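Local coordinates for protein (GYP1P) (Saccharomyces cerevisiae, PDB 1FKM) that stimulates the GTPase activity of the Ypt/Rab GTPases YPT1 and YPT7, this chain being its catalytic TBC-type GAP domain with arginine and glutamine fingers, at residues A[43-47]-A[48-52]; A[102-106]-A[107-111]; A[188-191]-A[192-196]; A[198-201]-A[202-206]; A[240-244]-A[245-249]. All coordinates share one frame; numbering follows the deposited sequence.

Contact 1 (A[43-47]-A[48-52]); sequences WKLLI and GYLPV
Lys44 and Leu45 meet the residues that follow helix 39-46. Lys44 O accepts Tyr49 N at 2.9 Å, nearly in line with the C=O bond, and Leu50 N at 3.0 Å, from above the carbonyl plane. Gly48 N turns back to Leu45 O at 3.2 Å. Gly48 has a positive phi of 86°, and the turn is a Schellman motif. A side chain here would strike the carbonyl of Ile47. The tight part is made by Leu45. Its CD2 approaches the carbonyl oxygen Leu50 O at 3.4 Å and makes an apolar contact with Leu50 CB at 3.9 Å. CG of Leu50 lies opposite its backbone N (chi1 -165°), which brings its CD2 to Leu45. Lys44 runs alongside Tyr49, its CG at the ring edge, 4.1 Å from Tyr49 CD2. Lys44 NZ makes a salt bridge with Asp177, and Tyr49 OH a hydrogen bond to it. The other side is looser. Gly48 is exposed, a water joins Leu45 O to Leu50 O, and Val52 CG1 only brushes Leu45 CD2 at 4.3 Å. Around the turn, Leu45 packs on helix 23-30, Tyr49 and Leu50 on helix 57-74, and Ile47 on helix 168-186.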
# COMPACT_ATOMS: atom_id res chain seq x y z
N TRP A 43 -0.47 6.14 -10.50
CA TRP A 43 -0.42 4.90 -9.75
C TRP A 43 -0.95 3.74 -10.60
O TRP A 43 -0.39 2.64 -10.59
CB TRP A 43 -1.24 5.01 -8.46
CG TRP A 43 -0.49 5.61 -7.31
CD1 TRP A 43 0.54 6.51 -7.37
CD2 TRP A 43 -0.77 5.40 -5.92
NE1 TRP A 43 0.92 6.87 -6.09
CE2 TRP A 43 0.14 6.20 -5.18
CE3 TRP A 43 -1.69 4.60 -5.22
CZ2 TRP A 43 0.14 6.24 -3.79
CZ3 TRP A 43 -1.68 4.65 -3.82
CH2 TRP A 43 -0.77 5.46 -3.13
N LYS A 44 -2.04 3.98 -11.33
CA LYS A 44 -2.61 2.93 -12.17
C LYS A 44 -1.67 2.55 -13.30
O LYS A 44 -1.59 1.38 -13.68
CB LYS A 44 -3.97 3.38 -12.72
CG LYS A 44 -5.01 3.58 -11.62
CD LYS A 44 -6.33 4.11 -12.17
CE LYS A 44 -7.26 4.54 -11.04
NZ LYS A 44 -8.51 5.17 -11.55
N LEU A 45 -0.93 3.52 -13.83
CA LEU A 45 0.02 3.25 -14.90
C LEU A 45 1.23 2.48 -14.36
O LEU A 45 1.67 1.50 -14.95
CB LEU A 45 0.50 4.55 -15.55
CG LEU A 45 -0.49 5.30 -16.46
CD1 LEU A 45 0.03 6.70 -16.74
CD2 LEU A 45 -0.67 4.51 -17.76
N LEU A 46 1.77 2.92 -13.22
CA LEU A 46 2.95 2.27 -12.66
C LEU A 46 2.73 0.84 -12.18
O LEU A 46 3.62 0.00 -12.29
CB LEU A 46 3.51 3.11 -11.50
CG LEU A 46 4.07 4.48 -11.89
CD1 LEU A 46 4.46 5.25 -10.62
CD2 LEU A 46 5.27 4.29 -12.81
N ILE A 47 1.54 0.55 -11.66
CA ILE A 47 1.26 -0.79 -11.16
C ILE A 47 0.88 -1.77 -12.28
O ILE A 47 0.71 -2.97 -12.04
CB ILE A 47 0.15 -0.76 -10.07
CG1 ILE A 47 0.25 -2.02 -9.20
CG2 ILE A 47 -1.23 -0.63 -10.71
CD1 ILE A 47 -0.66 -2.00 -8.00
N GLY A 48 0.77 -1.25 -13.50
CA GLY A 48 0.44 -2.09 -14.64
C GLY A 48 -1.04 -2.34 -14.88
O GLY A 48 -1.41 -3.34 -15.48
N TYR A 49 -1.88 -1.43 -14.41
CA TYR A 49 -3.32 -1.58 -14.59
C TYR A 49 -3.73 -0.83 -15.84
O TYR A 49 -4.18 -1.42 -16.82
CB TYR A 49 -4.06 -1.05 -13.36
CG TYR A 49 -5.57 -1.06 -13.48
CD1 TYR A 49 -6.27 -2.23 -13.77
CD2 TYR A 49 -6.31 0.11 -13.26
CE1 TYR A 49 -7.67 -2.25 -13.82
CE2 TYR A 49 -7.70 0.10 -13.30
CZ TYR A 49 -8.37 -1.08 -13.58
OH TYR A 49 -9.75 -1.08 -13.59
N LEU A 50 -3.57 0.49 -15.81
CA LEU A 50 -3.93 1.32 -16.95
C LEU A 50 -2.88 1.14 -18.06
O LEU A 50 -1.68 1.25 -17.81
CB LEU A 50 -3.98 2.79 -16.53
CG LEU A 50 -4.66 3.79 -17.46
CD1 LEU A 50 -6.15 3.45 -17.60
CD2 LEU A 50 -4.50 5.18 -16.90
N PRO A 51 -3.33 0.84 -19.29
CA PRO A 51 -2.36 0.66 -20.38
C PRO A 51 -1.68 1.97 -20.75
O PRO A 51 -2.29 3.03 -20.71
CB PRO A 51 -3.21 0.08 -21.51
CG PRO A 51 -4.58 0.60 -21.23
CD PRO A 51 -4.69 0.48 -19.73
N VAL A 52 -0.40 1.91 -21.11
CA VAL A 52 0.33 3.12 -21.49
C VAL A 52 -0.15 3.70 -22.82
O VAL A 52 0.02 4.89 -23.08
CB VAL A 52 1.85 2.87 -21.54
CG1 VAL A 52 2.37 2.59 -20.14
CG2 VAL A 52 2.17 1.71 -22.49
O HOH W 1 0.49 0.23 -17.03

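Contact 2 (A[102-106]-A[107-111]); sequences PLYQF and KSVQN
Val109 CG1 stands anti to the backbone N (chi1 175°), and this sets CG2 beside that N, facing Leu103. Leu103 takes the same kind of first torsion (chi1 177°), and its CD1 meets Val109 CG2 at 3.7 Å, the two side chains crossing at about a right angle. Val109 CG2 also lies 3.2 Å from Leu103 O. Val109 CG1 comes obliquely to the Tyr104 ring, 4.0 Å from CD1. Gln110 is extended beyond CG and carries its amide back to the preceding turn. There NE2 gives a weak bond to Tyr104 O at 3.5 Å, while OE1 receives a weak bond from Lys107 NZ at 3.3 Å. With an alanine here, Tyr104 O would probably lose its weak NE2 donor and Lys107 NZ its weak amide acceptor. Gln110 N donates to Phe106 O at 3.0 Å. Tyr104 OH is held by Glu142, and Ser108 OG by Asp161. Phe106 is the N-cap residue, so this is a helix start: the 3-10 segment 102-105 leads through Phe106 into helix 107-123 of the TBC domain. The side chain of Gln105 is about 8 Å from that of the arginine finger, Arg96.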
# COMPACT_ATOMS: atom_id res chain seq x y z
N PRO A 102 -11.84 9.14 9.78
CA PRO A 102 -13.30 9.23 9.59
C PRO A 102 -13.85 8.53 8.36
O PRO A 102 -14.88 7.86 8.42
CB PRO A 102 -13.54 10.74 9.55
CG PRO A 102 -12.50 11.26 10.50
CD PRO A 102 -11.28 10.47 10.07
N LEU A 103 -13.16 8.69 7.24
CA LEU A 103 -13.58 8.08 5.98
C LEU A 103 -14.00 6.62 6.14
O LEU A 103 -15.00 6.19 5.58
CB LEU A 103 -12.44 8.16 4.96
CG LEU A 103 -12.69 7.50 3.60
CD1 LEU A 103 -13.75 8.29 2.84
CD2 LEU A 103 -11.39 7.44 2.80
N TYR A 104 -13.24 5.87 6.93
CA TYR A 104 -13.51 4.46 7.09
C TYR A 104 -14.68 4.04 7.95
O TYR A 104 -15.00 2.86 8.03
CB TYR A 104 -12.21 3.74 7.49
CG TYR A 104 -11.14 3.96 6.43
CD1 TYR A 104 -11.10 3.15 5.29
CD2 TYR A 104 -10.28 5.06 6.48
CE1 TYR A 104 -10.24 3.44 4.23
CE2 TYR A 104 -9.41 5.35 5.43
CZ TYR A 104 -9.40 4.54 4.30
OH TYR A 104 -8.59 4.86 3.23
N GLN A 105 -15.36 5.00 8.58
CA GLN A 105 -16.52 4.65 9.38
C GLN A 105 -17.80 4.86 8.58
O GLN A 105 -18.87 4.43 9.00
CB GLN A 105 -16.57 5.46 10.68
CG GLN A 105 -15.56 5.01 11.72
CD GLN A 105 -14.20 5.65 11.54
OE1 GLN A 105 -14.05 6.86 11.72
NE2 GLN A 105 -13.20 4.85 11.17
N PHE A 106 -17.69 5.52 7.43
CA PHE A 106 -18.87 5.73 6.60
C PHE A 106 -19.34 4.38 6.07
O PHE A 106 -18.52 3.56 5.65
CB PHE A 106 -18.54 6.66 5.43
CG PHE A 106 -18.31 8.09 5.84
CD1 PHE A 106 -19.27 8.78 6.59
CD2 PHE A 106 -17.14 8.75 5.48
CE1 PHE A 106 -19.06 10.11 6.97
CE2 PHE A 106 -16.92 10.07 5.86
CZ PHE A 106 -17.88 10.75 6.61
N LYS A 107 -20.65 4.15 6.09
CA LYS A 107 -21.19 2.88 5.62
C LYS A 107 -20.91 2.60 4.16
O LYS A 107 -20.72 1.45 3.77
CB LYS A 107 -22.70 2.82 5.88
CG LYS A 107 -23.06 2.42 7.30
CD LYS A 107 -22.51 1.04 7.64
CE LYS A 107 -22.82 0.66 9.08
NZ LYS A 107 -22.24 -0.67 9.44
N SER A 108 -20.89 3.65 3.34
CA SER A 108 -20.63 3.48 1.92
C SER A 108 -19.22 2.93 1.73
O SER A 108 -18.99 2.07 0.87
CB SER A 108 -20.77 4.82 1.18
OG SER A 108 -19.81 5.75 1.64
N VAL A 109 -18.28 3.41 2.53
CA VAL A 109 -16.89 2.96 2.45
C VAL A 109 -16.75 1.54 2.97
O VAL A 109 -16.06 0.72 2.37
CB VAL A 109 -15.96 3.90 3.25
CG1 VAL A 109 -14.54 3.34 3.26
CG2 VAL A 109 -15.97 5.29 2.62
N GLN A 110 -17.41 1.24 4.09
CA GLN A 110 -17.34 -0.11 4.64
C GLN A 110 -17.89 -1.14 3.65
O GLN A 110 -17.29 -2.19 3.46
CB GLN A 110 -18.11 -0.18 5.96
CG GLN A 110 -17.37 0.46 7.13
CD GLN A 110 -18.18 0.46 8.40
OE1 GLN A 110 -19.04 -0.40 8.61
NE2 GLN A 110 -17.91 1.42 9.28
N ASN A 111 -19.02 -0.83 3.04
CA ASN A 111 -19.63 -1.74 2.07
C ASN A 111 -18.76 -1.92 0.82
O ASN A 111 -18.69 -3.01 0.26
CB ASN A 111 -21.02 -1.25 1.66
CG ASN A 111 -22.00 -1.22 2.83
OD1 ASN A 111 -21.99 -2.11 3.67
ND2 ASN A 111 -22.86 -0.21 2.86

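Contact 3 (A[188-191]-A[192-196]); sequences QITD and NYIHG
Ile189 and Asn192 are joined first by backbone bonding. Asn192 N donates to Ile189 O at 3.0 Å, and Tyr193 N donates to Thr190 O at 3.1 Å. Each bond reaches three residues back, so the chain is wound into two overlapping turns.

Polar side chains add a second layer. Asn192 ND2 gives a weak bond to Asp191 OD1 at 3.3 Å, with the carboxylate and amide planes 48° apart. The other carboxylate oxygen, Asp191 OD2, forms a salt bridge with Arg202. This positive charge probably helps Asp191 to stay ionised. Asn192 OD1 is used by Asn325 ND2, so both ends of the amide have partners, which probably helps to limit its rotation. The same amide oxygen, Asn192 OD1, lies against Ile189 CB at 3.6 Å.

The apolar contacts lie mostly on Ile189. Its CG1 sits between the backbone N and the carbonyl carbon (chi1 51°), and this directs CD1 to the edge of the Tyr193 ring, in its plane, 3.8 Å from CE2. Ile194 follows the turn more loosely, with its CD1 4.2 Å from Asp191 CB.

This turn of the TBC domain lies near the catalytic site: the side chain of Tyr193 is about 8 Å from that of the glutamine finger, Gln131. The turn links helix 168-186 to helix 198-214. Ile189 packs on helix 324-338, and Tyr193 on helix 133-145, with its OH bonded to Asn238 O. Asn192 touches Ile200, at the start of helix 198-214.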
# COMPACT_ATOMS: atom_id res chain seq x y z
N GLN A 188 2.69 -9.59 -6.51
CA GLN A 188 4.15 -9.44 -6.44
C GLN A 188 4.70 -10.04 -5.15
O GLN A 188 5.91 -10.26 -5.02
CB GLN A 188 4.53 -7.95 -6.51
CG GLN A 188 3.93 -7.21 -7.69
CD GLN A 188 4.36 -5.75 -7.74
OE1 GLN A 188 3.64 -4.90 -8.27
NE2 GLN A 188 5.54 -5.46 -7.20
N ILE A 189 3.81 -10.30 -4.20
CA ILE A 189 4.19 -10.87 -2.91
C ILE A 189 3.16 -11.93 -2.51
O ILE A 189 2.73 -12.00 -1.36
CB ILE A 189 4.23 -9.77 -1.82
CG1 ILE A 189 2.93 -8.96 -1.83
CG2 ILE A 189 5.41 -8.85 -2.07
CD1 ILE A 189 2.86 -7.85 -0.76
N THR A 190 2.80 -12.77 -3.47
CA THR A 190 1.80 -13.81 -3.24
C THR A 190 2.00 -14.66 -1.99
O THR A 190 1.08 -14.80 -1.18
CB THR A 190 1.71 -14.75 -4.46
OG1 THR A 190 1.46 -13.98 -5.64
CG2 THR A 190 0.58 -15.76 -4.28
N ASP A 191 3.20 -15.21 -1.81
CA ASP A 191 3.44 -16.07 -0.67
C ASP A 191 3.46 -15.38 0.68
O ASP A 191 3.56 -16.03 1.72
CB ASP A 191 4.71 -16.91 -0.89
CG ASP A 191 5.94 -16.30 -0.28
OD1 ASP A 191 6.18 -15.09 -0.48
OD2 ASP A 191 6.67 -17.04 0.41
N ASN A 192 3.35 -14.05 0.69
CA ASN A 192 3.30 -13.32 1.96
C ASN A 192 1.95 -13.60 2.60
O ASN A 192 1.80 -13.52 3.83
CB ASN A 192 3.42 -11.81 1.75
CG ASN A 192 4.85 -11.35 1.53
OD1 ASN A 192 5.15 -10.15 1.60
ND2 ASN A 192 5.74 -12.29 1.26
N TYR A 193 0.95 -13.93 1.78
CA TYR A 193 -0.38 -14.15 2.32
C TYR A 193 -1.01 -15.54 2.21
O TYR A 193 -2.15 -15.73 2.61
CB TYR A 193 -1.33 -13.10 1.74
CG TYR A 193 -0.86 -11.69 2.05
CD1 TYR A 193 -1.02 -11.15 3.32
CD2 TYR A 193 -0.14 -10.96 1.11
CE1 TYR A 193 -0.46 -9.92 3.66
CE2 TYR A 193 0.43 -9.72 1.43
CZ TYR A 193 0.26 -9.22 2.71
OH TYR A 193 0.86 -8.03 3.07
N ILE A 194 -0.29 -16.51 1.67
CA ILE A 194 -0.88 -17.84 1.62
C ILE A 194 -0.80 -18.38 3.05
O ILE A 194 -0.06 -17.85 3.88
CB ILE A 194 -0.14 -18.77 0.63
CG1 ILE A 194 1.31 -18.98 1.06
CG2 ILE A 194 -0.21 -18.17 -0.77
CD1 ILE A 194 2.08 -19.95 0.16
N HIS A 195 -1.59 -19.41 3.35
CA HIS A 195 -1.63 -20.01 4.68
C HIS A 195 -0.24 -20.26 5.27
O HIS A 195 0.61 -20.91 4.65
CB HIS A 195 -2.43 -21.31 4.64
CG HIS A 195 -2.66 -21.93 5.99
ND1 HIS A 195 -3.00 -21.19 7.09
CD2 HIS A 195 -2.62 -23.22 6.39
CE1 HIS A 195 -3.16 -22.00 8.13
NE2 HIS A 195 -2.93 -23.23 7.73
N GLY A 196 -0.02 -19.73 6.47
CA GLY A 196 1.27 -19.88 7.13
C GLY A 196 2.17 -18.69 6.84
O GLY A 196 3.24 -18.54 7.42

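Contact 4 (A[198-201]-A[202-206]); sequences PGIL and RQVKN
Arg202 lays one face of its guanidinium over Gly199 CA, which is 3.9 Å from Arg202 CZ. This is the first part of the alpha-helix 198-214, and the guanidinium folds back toward the N-terminal end of that helix. CG of Arg202 is anti to the backbone N (chi1 -176°), and a bend at chi3 brings the flat group over the glycine. No CB comes between the helix backbone and the guanidinium. The charged end makes a salt bridge with Asp191, in the turn just before the helix, and the side chain also touches Asn325.

The backbone follows the i to i+4 pattern. Arg202 N donates to Pro198 O, Gln203 N to Gly199 O and Lys205 N to Leu201 O. Val204 N donates to Ile200 O at 2.9 Å.

The faces of the helix differ. Ile200 and Gln203 are buried and pack on Met237 of helix 230-238. Gln203 bends at chi2, and its NE2 reaches Asn325 O. Leu201 and Lys205 lie on an exposed side. There the extended Lys205 chain runs over the backbone oxygen of Leu201, with Lys205 CG 3.0 Å from Leu201 O. Along the buried side two methyl groups just meet: Ile200 CG2 lies 4.3 Å from Val204 CG2.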
# COMPACT_ATOMS: atom_id res chain seq x y z
N PRO A 198 4.41 -17.86 4.69
CA PRO A 198 5.83 -18.16 4.56
C PRO A 198 6.62 -16.96 4.05
O PRO A 198 7.78 -16.78 4.41
CB PRO A 198 5.85 -19.34 3.59
CG PRO A 198 4.64 -19.10 2.75
CD PRO A 198 3.61 -18.71 3.78
N GLY A 199 5.98 -16.14 3.22
CA GLY A 199 6.66 -14.97 2.68
C GLY A 199 7.03 -13.95 3.75
O GLY A 199 8.09 -13.34 3.67
N ILE A 200 6.16 -13.77 4.73
CA ILE A 200 6.43 -12.82 5.81
C ILE A 200 7.54 -13.35 6.71
O ILE A 200 8.43 -12.59 7.11
CB ILE A 200 5.18 -12.57 6.68
CG1 ILE A 200 4.05 -11.99 5.82
CG2 ILE A 200 5.54 -11.62 7.83
CD1 ILE A 200 4.38 -10.70 5.11
N LEU A 201 7.49 -14.64 7.05
CA LEU A 201 8.52 -15.23 7.90
C LEU A 201 9.88 -15.12 7.23
O LEU A 201 10.89 -14.89 7.89
CB LEU A 201 8.19 -16.70 8.21
CG LEU A 201 6.95 -16.92 9.09
CD1 LEU A 201 6.68 -18.42 9.26
CD2 LEU A 201 7.17 -16.26 10.45
N ARG A 202 9.91 -15.29 5.91
CA ARG A 202 11.15 -15.19 5.15
C ARG A 202 11.65 -13.74 5.17
O ARG A 202 12.85 -13.49 5.25
CB ARG A 202 10.93 -15.64 3.71
CG ARG A 202 12.19 -15.68 2.86
CD ARG A 202 11.88 -16.18 1.45
NE ARG A 202 10.96 -15.29 0.75
CZ ARG A 202 9.73 -15.63 0.36
NH1 ARG A 202 9.27 -16.85 0.60
NH2 ARG A 202 8.97 -14.75 -0.28
N GLN A 203 10.73 -12.79 5.07
CA GLN A 203 11.06 -11.37 5.10
C GLN A 203 11.67 -10.98 6.44
O GLN A 203 12.67 -10.25 6.51
CB GLN A 203 9.81 -10.52 4.86
CG GLN A 203 9.35 -10.44 3.42
CD GLN A 203 10.28 -9.59 2.57
OE1 GLN A 203 11.36 -10.03 2.17
NE2 GLN A 203 9.86 -8.35 2.31
N VAL A 204 11.05 -11.45 7.52
CA VAL A 204 11.54 -11.15 8.86
C VAL A 204 12.93 -11.75 9.06
O VAL A 204 13.80 -11.12 9.67
CB VAL A 204 10.56 -11.68 9.93
CG1 VAL A 204 11.15 -11.50 11.33
CG2 VAL A 204 9.24 -10.93 9.83
N LYS A 205 13.15 -12.95 8.53
CA LYS A 205 14.46 -13.60 8.64
C LYS A 205 15.50 -12.79 7.85
O LYS A 205 16.64 -12.63 8.30
CB LYS A 205 14.41 -15.03 8.09
CG LYS A 205 13.49 -15.96 8.85
CD LYS A 205 13.33 -17.29 8.14
CE LYS A 205 12.31 -18.18 8.85
NZ LYS A 205 12.09 -19.46 8.13
N ASN A 206 15.10 -12.30 6.68
CA ASN A 206 15.97 -11.50 5.83
C ASN A 206 16.35 -10.20 6.52
O ASN A 206 17.49 -9.75 6.42
CB ASN A 206 15.30 -11.21 4.49
CG ASN A 206 15.29 -12.41 3.56
OD1 ASN A 206 14.62 -12.42 2.53
ND2 ASN A 206 16.05 -13.44 3.92

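Contact 5 (A[240-244]-A[245-249]); sequences LLMRE and FQMGT
Phe245 and Leu241 make the main apolar contact. The two side chains lie side by side and point the same way. Leu241 CB sits at the edge of the Phe245 ring, in its plane, 3.9 Å from CE2. Phe245 CG is anti to the carbonyl carbon (chi1 -62°), a turn that carries the ring back over the preceding peptide. A second apolar contact joins two selenomethionines: Met242 CE lies 4.3 Å from Met247 SE.

Carbonyl groups also meet the ring. Glu244 O lies over one face of it, 3.4 Å from CG. Leu241 O approaches obliquely, 3.3 Å from CD2. Leu241 O is already taken by Glu244 N, which donates to it at 2.9 Å within the 3-10 turn. No hydrogen bond joins 240-244 to 245-249, so side-chain packing carries the contact. Replacing the ring by an alanine here is likely to open a gap beside Leu241 and leave Phe335 and Trp363 without the ring they meet.

The polar groups of Glu244 have partners outside these segments. Glu244 OE2 forms a salt bridge with Arg235, and Glu244 O is bonded to Thr360 OG1.

Leu240, with positive phi, closes helix 230-238 in a Schellman motif. Gln246 is the N-cap of helix 247-261. The arrangement is thus a helix-to-helix connection in the TBC domain, and it lies by the catalytic site: the side chain of Arg243 is about 6 Å from that of the glutamine finger, Gln131.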
# COMPACT_ATOMS: atom_id res chain seq x y z
N LEU A 240 3.15 -3.67 5.19
CA LEU A 240 4.10 -2.81 4.49
C LEU A 240 4.33 -1.47 5.21
O LEU A 240 4.26 -0.40 4.60
CB LEU A 240 3.63 -2.55 3.05
CG LEU A 240 3.58 -3.75 2.10
CD1 LEU A 240 3.12 -3.29 0.72
CD2 LEU A 240 4.95 -4.41 2.00
N LEU A 241 4.62 -1.55 6.51
CA LEU A 241 4.89 -0.37 7.34
C LEU A 241 3.75 0.62 7.53
O LEU A 241 3.92 1.65 8.19
CB LEU A 241 6.13 0.37 6.81
CG LEU A 241 7.50 -0.24 7.13
CD1 LEU A 241 8.60 0.54 6.42
CD2 LEU A 241 7.72 -0.21 8.63
N MSE A 242 2.59 0.33 6.96
CA MSE A 242 1.46 1.24 7.09
C MSE A 242 1.05 1.58 8.51
O MSE A 242 0.63 2.70 8.80
CB MSE A 242 0.24 0.68 6.37
CG MSE A 242 0.29 0.78 4.88
SE MSE A 242 -1.42 0.20 4.22
CE MSE A 242 -2.52 1.56 5.07
N ARG A 243 1.18 0.61 9.41
CA ARG A 243 0.79 0.82 10.80
C ARG A 243 1.84 1.59 11.59
O ARG A 243 1.67 1.82 12.79
CB ARG A 243 0.52 -0.53 11.46
CG ARG A 243 -0.49 -1.37 10.70
CD ARG A 243 -1.90 -0.84 10.86
NE ARG A 243 -2.46 -1.18 12.16
CZ ARG A 243 -2.74 -2.42 12.55
NH1 ARG A 243 -2.52 -3.44 11.72
NH2 ARG A 243 -3.23 -2.65 13.76
N GLU A 244 2.91 2.01 10.92
CA GLU A 244 3.99 2.74 11.58
C GLU A 244 4.08 4.20 11.15
O GLU A 244 4.93 4.94 11.64
CB GLU A 244 5.34 2.07 11.29
CG GLU A 244 5.32 0.56 11.22
CD GLU A 244 4.69 -0.07 12.43
OE1 GLU A 244 5.04 0.34 13.56
OE2 GLU A 244 3.84 -0.97 12.27
N PHE A 245 3.21 4.60 10.22
CA PHE A 245 3.23 5.97 9.71
C PHE A 245 1.82 6.53 9.53
O PHE A 245 0.84 5.79 9.55
CB PHE A 245 3.91 6.03 8.34
CG PHE A 245 5.35 5.62 8.34
CD1 PHE A 245 6.33 6.48 8.82
CD2 PHE A 245 5.73 4.38 7.83
CE1 PHE A 245 7.68 6.11 8.79
CE2 PHE A 245 7.07 4.01 7.80
CZ PHE A 245 8.05 4.88 8.28
N GLN A 246 1.74 7.85 9.36
CA GLN A 246 0.47 8.52 9.11
C GLN A 246 0.14 8.21 7.65
O GLN A 246 1.04 8.00 6.85
CB GLN A 246 0.62 10.04 9.28
CG GLN A 246 0.98 10.47 10.70
CD GLN A 246 -0.07 10.04 11.71
OE1 GLN A 246 -1.25 10.35 11.56
NE2 GLN A 246 0.36 9.32 12.73
N MSE A 247 -1.15 8.19 7.30
CA MSE A 247 -1.54 7.89 5.92
C MSE A 247 -0.90 8.79 4.87
O MSE A 247 -0.57 8.33 3.78
CB MSE A 247 -3.06 7.95 5.77
CG MSE A 247 -3.70 6.58 5.65
SE MSE A 247 -3.28 5.68 3.97
CE MSE A 247 -5.08 5.11 3.52
N GLY A 248 -0.72 10.07 5.18
CA GLY A 248 -0.10 10.96 4.22
C GLY A 248 1.31 10.49 3.90
O GLY A 248 1.78 10.56 2.76
N THR A 249 2.01 10.00 4.92
CA THR A 249 3.36 9.51 4.73
C THR A 249 3.34 8.21 3.93
O THR A 249 4.19 7.98 3.08
CB THR A 249 4.05 9.25 6.08
OG1 THR A 249 4.08 10.46 6.83
CG2 THR A 249 5.47 8.74 5.86

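From the N terminus the contacts follow in series. Each is local, and none nests in or crosses another. Contact 1 closes the turn after helix 39-46 and touches none of the others. Contact 2 closes the start of helix 107-123. Contact 3 closes the turn after helix 168-186, and one residue later contact 4 runs along the first turns of helix 198-214. Asp191 O, probably bonded to Gly199 N at 2.8 Å, helps tie that turn to that helix start. Contact 5 closes the connection from helix 230-238 to helix 247-261. Tyr104 OH packs on Met247 CE at 3.5 Å, so contacts 2 and 5 bring the starts of helices 107-123 and 247-261 together.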